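Local coordinates for putative protease I (Bacteroides thetaiotaomicron VPI-5482, PDB 3CNE), which binds flavins such as lumichrome, riboflavin, FMN and FAD as a homodimer, may store them, and appears to lack proteolytic activity, at residues 6-15 and 35-46; 110-118 and 128-139. All coordinates share one frame; numbering follows the deposited sequence.

Contact 1 of 2, residues 6-15 and 35-46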
# COMPACT_ATOMS: atom_id res chain seq x y z
N ALA A 6 15.02 9.72 0.29
CA ALA A 6 13.95 10.65 0.61
C ALA A 6 12.74 10.24 -0.21
O ALA A 6 12.78 10.22 -1.45
CB ALA A 6 14.36 12.10 0.30
N VAL A 7 11.66 9.89 0.50
CA VAL A 7 10.41 9.54 -0.13
C VAL A 7 9.45 10.74 -0.11
O VAL A 7 9.16 11.30 0.95
CB VAL A 7 9.77 8.33 0.58
CG1 VAL A 7 8.48 7.92 -0.11
CG2 VAL A 7 10.77 7.15 0.60
N LEU A 8 8.94 11.11 -1.28
CA LEU A 8 7.98 12.21 -1.38
C LEU A 8 6.59 11.67 -1.58
O LEU A 8 6.33 10.96 -2.57
CB LEU A 8 8.34 13.15 -2.52
CG LEU A 8 9.79 13.65 -2.64
CD1 LEU A 8 9.90 14.60 -3.84
CD2 LEU A 8 10.25 14.36 -1.37
N ALA A 9 5.70 11.99 -0.63
CA ALA A 9 4.31 11.58 -0.67
C ALA A 9 3.40 12.78 -0.95
O ALA A 9 3.40 13.75 -0.19
CB ALA A 9 3.92 10.87 0.64
N VAL A 10 2.69 12.75 -2.08
CA VAL A 10 1.82 13.87 -2.40
C VAL A 10 0.51 13.69 -1.61
O VAL A 10 0.35 12.72 -0.91
CB VAL A 10 1.57 13.99 -3.90
CG1 VAL A 10 2.88 14.48 -4.60
CG2 VAL A 10 1.03 12.65 -4.51
N ASN A 11 -0.40 14.64 -1.72
CA ASN A 11 -1.62 14.57 -0.92
C ASN A 11 -2.83 14.88 -1.78
O ASN A 11 -3.06 16.05 -2.11
CB ASN A 11 -1.49 15.56 0.22
CG ASN A 11 -2.67 15.55 1.14
OD1 ASN A 11 -3.37 14.57 1.24
ND2 ASN A 11 -2.90 16.67 1.81
N PRO A 12 -3.63 13.86 -2.14
CA PRO A 12 -3.59 12.45 -1.74
C PRO A 12 -2.53 11.64 -2.49
O PRO A 12 -2.26 11.94 -3.62
CB PRO A 12 -4.98 11.93 -2.10
CG PRO A 12 -5.35 12.73 -3.36
CD PRO A 12 -4.73 14.14 -3.09
N VAL A 13 -1.96 10.62 -1.84
CA VAL A 13 -0.97 9.73 -2.42
C VAL A 13 -1.67 8.42 -2.71
O VAL A 13 -2.64 8.03 -2.02
CB VAL A 13 0.22 9.50 -1.42
CG1 VAL A 13 -0.24 8.83 -0.16
CG2 VAL A 13 1.50 8.80 -2.05
N ASN A 14 -1.22 7.74 -3.74
CA ASN A 14 -1.66 6.37 -3.94
C ASN A 14 -0.90 5.50 -2.94
O ASN A 14 0.31 5.32 -3.06
CB ASN A 14 -1.37 5.94 -5.37
CG ASN A 14 -1.87 4.57 -5.68
OD1 ASN A 14 -1.55 3.61 -4.97
ND2 ASN A 14 -2.61 4.43 -6.81
N GLY A 15 -1.64 4.93 -2.01
CA GLY A 15 -1.08 4.17 -0.90
C GLY A 15 -0.54 2.82 -1.34
O GLY A 15 0.35 2.30 -0.70
N PHE A 35 8.46 12.45 3.31
CA PHE A 35 8.15 13.89 3.30
C PHE A 35 6.85 14.13 2.61
O PHE A 35 6.66 13.73 1.44
CB PHE A 35 9.25 14.72 2.57
CG PHE A 35 10.60 14.67 3.21
CD1 PHE A 35 11.02 15.70 4.07
CD2 PHE A 35 11.48 13.62 2.95
CE1 PHE A 35 12.29 15.67 4.67
CE2 PHE A 35 12.74 13.57 3.53
CZ PHE A 35 13.17 14.62 4.39
N ALA A 36 5.93 14.80 3.30
CA ALA A 36 4.68 15.21 2.69
C ALA A 36 4.88 16.36 1.72
O ALA A 36 5.47 17.37 2.06
CB ALA A 36 3.64 15.60 3.76
N VAL A 37 4.37 16.21 0.50
CA VAL A 37 4.29 17.34 -0.41
C VAL A 37 2.99 18.07 -0.06
O VAL A 37 1.99 18.00 -0.78
CB VAL A 37 4.27 16.91 -1.87
CG1 VAL A 37 4.26 18.15 -2.77
CG2 VAL A 37 5.54 16.08 -2.17
N SER A 38 3.06 18.79 1.05
CA SER A 38 1.88 19.37 1.64
C SER A 38 2.34 20.41 2.66
O SER A 38 3.55 20.58 2.87
CB SER A 38 0.99 18.28 2.29
OG SER A 38 -0.26 18.83 2.65
N ASP A 39 1.38 21.08 3.29
CA ASP A 39 1.69 22.10 4.29
C ASP A 39 1.89 21.50 5.69
O ASP A 39 2.44 22.17 6.58
CB ASP A 39 0.58 23.17 4.30
CG ASP A 39 -0.79 22.60 4.60
OD1 ASP A 39 -1.18 21.59 3.95
OD2 ASP A 39 -1.49 23.16 5.47
N THR A 40 1.42 20.27 5.89
CA THR A 40 1.62 19.52 7.13
C THR A 40 1.97 18.05 6.84
O THR A 40 1.74 17.55 5.75
CB THR A 40 0.35 19.52 8.07
OG1 THR A 40 -0.58 18.54 7.61
CG2 THR A 40 -0.34 20.89 8.11
N LYS A 41 2.49 17.37 7.86
CA LYS A 41 2.86 15.94 7.77
C LYS A 41 1.68 15.00 7.52
O LYS A 41 1.87 13.80 7.24
CB LYS A 41 3.45 15.50 9.11
CG LYS A 41 4.71 16.11 9.47
CD LYS A 41 5.40 15.31 10.57
CE LYS A 41 4.85 15.58 11.96
NZ LYS A 41 5.71 14.86 12.97
N GLU A 42 0.47 15.52 7.72
CA GLU A 42 -0.74 14.70 7.66
C GLU A 42 -1.29 14.74 6.23
O GLU A 42 -1.58 15.83 5.71
CB GLU A 42 -1.78 15.21 8.66
CG GLU A 42 -3.00 14.32 8.67
CD GLU A 42 -4.11 14.81 9.57
OE1 GLU A 42 -3.86 15.05 10.78
OE2 GLU A 42 -5.24 14.93 9.05
N ILE A 43 -1.38 13.58 5.58
CA ILE A 43 -1.83 13.52 4.17
C ILE A 43 -2.92 12.47 4.04
O ILE A 43 -3.15 11.74 4.96
CB ILE A 43 -0.67 13.15 3.17
CG1 ILE A 43 -0.13 11.74 3.46
CG2 ILE A 43 0.43 14.27 3.15
CD1 ILE A 43 0.83 11.19 2.40
N LYS A 44 -3.60 12.41 2.90
CA LYS A 44 -4.60 11.38 2.68
C LYS A 44 -4.10 10.45 1.63
O LYS A 44 -3.18 10.82 0.89
CB LYS A 44 -5.91 11.99 2.21
CG LYS A 44 -6.85 12.28 3.34
CD LYS A 44 -6.62 13.65 3.96
CE LYS A 44 -7.83 14.03 4.83
NZ LYS A 44 -8.07 15.52 4.80
N THR A 45 -4.67 9.25 1.56
CA THR A 45 -4.42 8.37 0.42
C THR A 45 -5.56 8.61 -0.54
O THR A 45 -6.61 9.14 -0.13
CB THR A 45 -4.36 6.92 0.82
OG1 THR A 45 -5.60 6.51 1.45
CG2 THR A 45 -3.20 6.74 1.86
N ASN A 46 -5.41 8.19 -1.78
CA ASN A 46 -6.51 8.28 -2.76
C ASN A 46 -7.73 7.57 -2.17
O ASN A 46 -8.86 8.03 -2.32
CB ASN A 46 -6.14 7.54 -4.05
CG ASN A 46 -5.04 8.22 -4.85
OD1 ASN A 46 -4.65 9.34 -4.56
ND2 ASN A 46 -4.58 7.54 -5.88
O HOH W 1 0.62 17.13 -2.74
O HOH W 2 -1.79 19.29 0.37

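Contact 2 of 2, residues 110-118 and 128-139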
# COMPACT_ATOMS: atom_id res chain seq x y z
N HIS A 110 6.90 6.39 -10.17
CA HIS A 110 5.95 5.65 -10.97
C HIS A 110 4.78 6.55 -11.34
O HIS A 110 4.64 7.67 -10.82
CB HIS A 110 5.48 4.40 -10.22
CG HIS A 110 4.60 4.68 -9.04
ND1 HIS A 110 5.11 4.97 -7.79
CD2 HIS A 110 3.25 4.70 -8.91
CE1 HIS A 110 4.11 5.16 -6.94
NE2 HIS A 110 2.98 5.00 -7.60
N CYS A 111 3.93 6.03 -12.23
CA CYS A 111 2.72 6.69 -12.70
C CYS A 111 3.07 8.05 -13.35
O CYS A 111 3.72 8.05 -14.39
CB CYS A 111 1.63 6.74 -11.61
SG CYS A 111 -0.03 7.03 -12.26
N ALA A 112 2.71 9.19 -12.76
CA ALA A 112 3.13 10.48 -13.36
C ALA A 112 4.45 11.02 -12.81
O ALA A 112 4.83 12.15 -13.12
CB ALA A 112 1.99 11.56 -13.26
N GLY A 113 5.15 10.21 -12.01
CA GLY A 113 6.46 10.56 -11.47
C GLY A 113 7.46 11.03 -12.52
O GLY A 113 8.17 12.03 -12.31
N ALA A 114 7.52 10.31 -13.64
CA ALA A 114 8.46 10.67 -14.72
C ALA A 114 8.13 12.06 -15.28
O ALA A 114 9.03 12.79 -15.75
CB ALA A 114 8.40 9.64 -15.83
N MSE A 115 6.85 12.43 -15.23
CA MSE A 115 6.43 13.74 -15.73
C MSE A 115 6.88 14.84 -14.77
O MSE A 115 7.37 15.88 -15.21
CB MSE A 115 4.93 13.78 -15.92
CG MSE A 115 4.43 15.07 -16.58
SE MSE A 115 2.48 15.20 -16.44
CE MSE A 115 2.19 15.43 -14.51
N MSE A 116 6.74 14.58 -13.47
CA MSE A 116 7.24 15.52 -12.46
C MSE A 116 8.75 15.75 -12.66
O MSE A 116 9.24 16.88 -12.59
CB MSE A 116 6.92 15.01 -11.05
CG MSE A 116 5.41 14.90 -10.79
SE MSE A 116 4.58 16.69 -10.78
CE MSE A 116 5.25 17.26 -9.10
N PHE A 117 9.48 14.66 -12.90
CA PHE A 117 10.89 14.73 -13.23
C PHE A 117 11.12 15.56 -14.49
O PHE A 117 11.95 16.47 -14.49
CB PHE A 117 11.51 13.31 -13.37
CG PHE A 117 11.51 12.48 -12.10
CD1 PHE A 117 11.39 13.07 -10.84
CD2 PHE A 117 11.67 11.09 -12.17
CE1 PHE A 117 11.42 12.27 -9.66
CE2 PHE A 117 11.70 10.29 -11.00
CZ PHE A 117 11.57 10.90 -9.75
N ASP A 118 10.36 15.26 -15.56
CA ASP A 118 10.51 15.92 -16.84
C ASP A 118 10.39 17.43 -16.73
O ASP A 118 11.18 18.17 -17.32
CB ASP A 118 9.51 15.40 -17.88
CG ASP A 118 9.55 16.19 -19.22
OD1 ASP A 118 9.93 17.38 -19.24
OD2 ASP A 118 9.20 15.66 -20.29
N VAL A 128 12.09 6.90 -19.99
CA VAL A 128 11.24 6.83 -18.79
C VAL A 128 9.97 6.07 -19.09
O VAL A 128 9.46 6.12 -20.21
CB VAL A 128 10.85 8.22 -18.23
CG1 VAL A 128 12.05 8.96 -17.66
CG2 VAL A 128 10.08 9.08 -19.28
N ALA A 129 9.47 5.39 -18.07
CA ALA A 129 8.15 4.80 -18.11
C ALA A 129 7.24 5.74 -17.35
O ALA A 129 7.63 6.35 -16.34
CB ALA A 129 8.15 3.43 -17.49
N VAL A 130 6.02 5.86 -17.86
CA VAL A 130 5.08 6.87 -17.43
C VAL A 130 3.69 6.34 -17.70
O VAL A 130 3.50 5.51 -18.61
CB VAL A 130 5.35 8.22 -18.14
CG1 VAL A 130 5.13 8.12 -19.64
CG2 VAL A 130 4.51 9.35 -17.57
N HIS A 131 2.72 6.80 -16.91
CA HIS A 131 1.34 6.45 -17.11
C HIS A 131 0.92 6.92 -18.51
O HIS A 131 1.26 8.03 -18.89
CB HIS A 131 0.46 7.11 -16.04
CG HIS A 131 -0.94 6.61 -16.04
ND1 HIS A 131 -1.87 7.01 -16.98
CD2 HIS A 131 -1.57 5.72 -15.24
CE1 HIS A 131 -3.01 6.38 -16.75
NE2 HIS A 131 -2.85 5.59 -15.71
N PRO A 132 0.20 6.08 -19.28
CA PRO A 132 -0.22 6.46 -20.64
C PRO A 132 -0.81 7.86 -20.76
O PRO A 132 -0.48 8.59 -21.70
CB PRO A 132 -1.26 5.39 -20.99
CG PRO A 132 -0.79 4.20 -20.26
CD PRO A 132 -0.24 4.71 -18.95
N LEU A 133 -1.66 8.25 -19.82
CA LEU A 133 -2.29 9.58 -19.88
C LEU A 133 -1.29 10.72 -19.65
O LEU A 133 -1.54 11.86 -20.06
CB LEU A 133 -3.45 9.68 -18.88
CG LEU A 133 -4.65 8.74 -19.06
CD1 LEU A 133 -5.59 8.80 -17.85
CD2 LEU A 133 -5.41 9.05 -20.36
N ALA A 134 -0.18 10.44 -18.98
CA ALA A 134 0.83 11.45 -18.74
C ALA A 134 1.90 11.44 -19.85
O ALA A 134 2.69 12.38 -19.96
CB ALA A 134 1.48 11.26 -17.36
N LYS A 135 1.91 10.39 -20.68
CA LYS A 135 2.94 10.23 -21.74
C LYS A 135 3.14 11.44 -22.66
O LYS A 135 4.28 11.85 -22.88
CB LYS A 135 2.71 8.96 -22.58
CG LYS A 135 3.85 8.65 -23.55
CD LYS A 135 3.64 7.36 -24.31
CE LYS A 135 4.78 7.15 -25.31
NZ LYS A 135 4.48 6.06 -26.26
N PRO A 136 2.04 12.04 -23.17
CA PRO A 136 2.23 13.19 -24.05
C PRO A 136 2.92 14.39 -23.39
O PRO A 136 3.42 15.26 -24.09
CB PRO A 136 0.80 13.59 -24.44
CG PRO A 136 -0.04 12.40 -24.14
CD PRO A 136 0.61 11.74 -22.98
N ALA A 137 2.95 14.42 -22.05
CA ALA A 137 3.62 15.52 -21.35
C ALA A 137 5.14 15.35 -21.24
O ALA A 137 5.83 16.26 -20.79
CB ALA A 137 3.00 15.74 -19.97
N ILE A 138 5.65 14.19 -21.64
CA ILE A 138 7.09 13.94 -21.60
C ILE A 138 7.73 14.56 -22.84
O ILE A 138 7.53 14.08 -23.96
CB ILE A 138 7.42 12.41 -21.50
CG1 ILE A 138 6.84 11.81 -20.21
CG2 ILE A 138 8.92 12.15 -21.60
CD1 ILE A 138 7.40 12.42 -18.94
N GLN A 139 8.47 15.65 -22.64
CA GLN A 139 9.21 16.27 -23.75
C GLN A 139 10.74 16.30 -23.64
O GLN A 139 11.42 16.29 -24.67
CB GLN A 139 8.68 17.67 -24.12
CG GLN A 139 7.63 18.28 -23.22
CD GLN A 139 7.10 19.57 -23.79
OE1 GLN A 139 7.47 19.96 -24.91
NE2 GLN A 139 6.23 20.25 -23.04
O HOH W 3 6.54 7.65 -14.03

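Contact 1 of 2, residues 6-15 and 35-46
L8 and A9 pair in parallel with F35 and A36, the F35 N to V7 O, A9 N to F35 O and V37 N to A9 O bonds all nearly straight at the hydrogen; beyond them the chains rejoin at a single bridge of V13 with T45, where V13 N donates to K44 O and N46 N to V13 O (2.8 Å). Between these two places N11, just before the cis peptide of P12, does the bridging. A chi1 of -178° swings the N11 carboxamide away from its own N and past I43, and OD1 accepts from K44 N at 2.7 Å, the donor standing 42° above the amide plane. One water joins N11 ND2 to S38 OG, and another joins N11 N to V37 O. With a leucine in place of N11, K44 N would probably be left without this acceptor and the water link to S38 would be lost. I43 CD1 fills the angle between A9 CB and V13 CG1, 3.6 Å from each. V37 lies side by side with V10, its CB 3.9 Å from V10 CG1. The two parallel strands belong to the beta-alpha-beta unit of strand 4-9, helix 15-27 and strand 31-36. N14 OD1 caps G17 N at the start of that helix, strand 69-73 flanks strand 4-9, helix 88-102 covers A6 and L8, and L51 of strand 50-52 packs on I43.

Contact 2 of 2, residues 110-118 and 128-139
C111 and H131 meet through backbone and side chain together. H131 N donates to C111 O at 3.0 Å, from 48° above the carbonyl plane, while C111 SG lies obliquely to the imidazole, 3.6 Å from H131 CD2. The ring is itself tethered: H131 ND1 accepts from L133 N, and P132 CD rests against one face. Past the turn, A114 CB enters among V128, V130 and A129, reaching V128 CB at 3.7 Å. I138 CD1 lies 3.6 Å from both A114 O and M115 CA, so the methyl end presses on the helix backbone. The selenomethionine M115 runs out extended through its first two torsions (chi1 -174°), which carries SE to 3.6 Å from A137 CB, with A134 CB a little farther off. At the other end of the contact D118 OD2 accepts from two backbone donors, Q139 N and N140 N; the 2.5 Å between D118 OD2 and Q139 N is shorter than expected, and its exact length is doubtful. A water joins the segments further in, accepting from A114 N and lying 2.9 Å from both C111 O and A129 O. The type II' turn H110-G113 puts C111 at its second position with a positive phi (59°), and M116 and F117 turn to helix 88-102 and strand 69-73. This tight strand-turn-helix connection resembles the nucleophile elbow of the DJ-1/PfpI family; here its cysteine, C111, binds a structural zinc ion together with C74.

Contact 1 closes before contact 2 opens along the chain, and both are parts of one DJ-1/PfpI-family fold. Their centres are 19 Å apart and their nearest atoms about 5 Å apart, without touching. They share the central mixed sheet: strand 4-9 of contact 1 and strand 106-110, which leads into 110-118, both flank strand 69-73, while helix 88-102 touches side chains of both. The zinc site of contact 2 faces contact 1, whose N14 side chain comes to about 6 Å from the metal. N14 also packs on E23 of the second subunit, whereas 110-118 and 128-139 touch no other chain of the assembly.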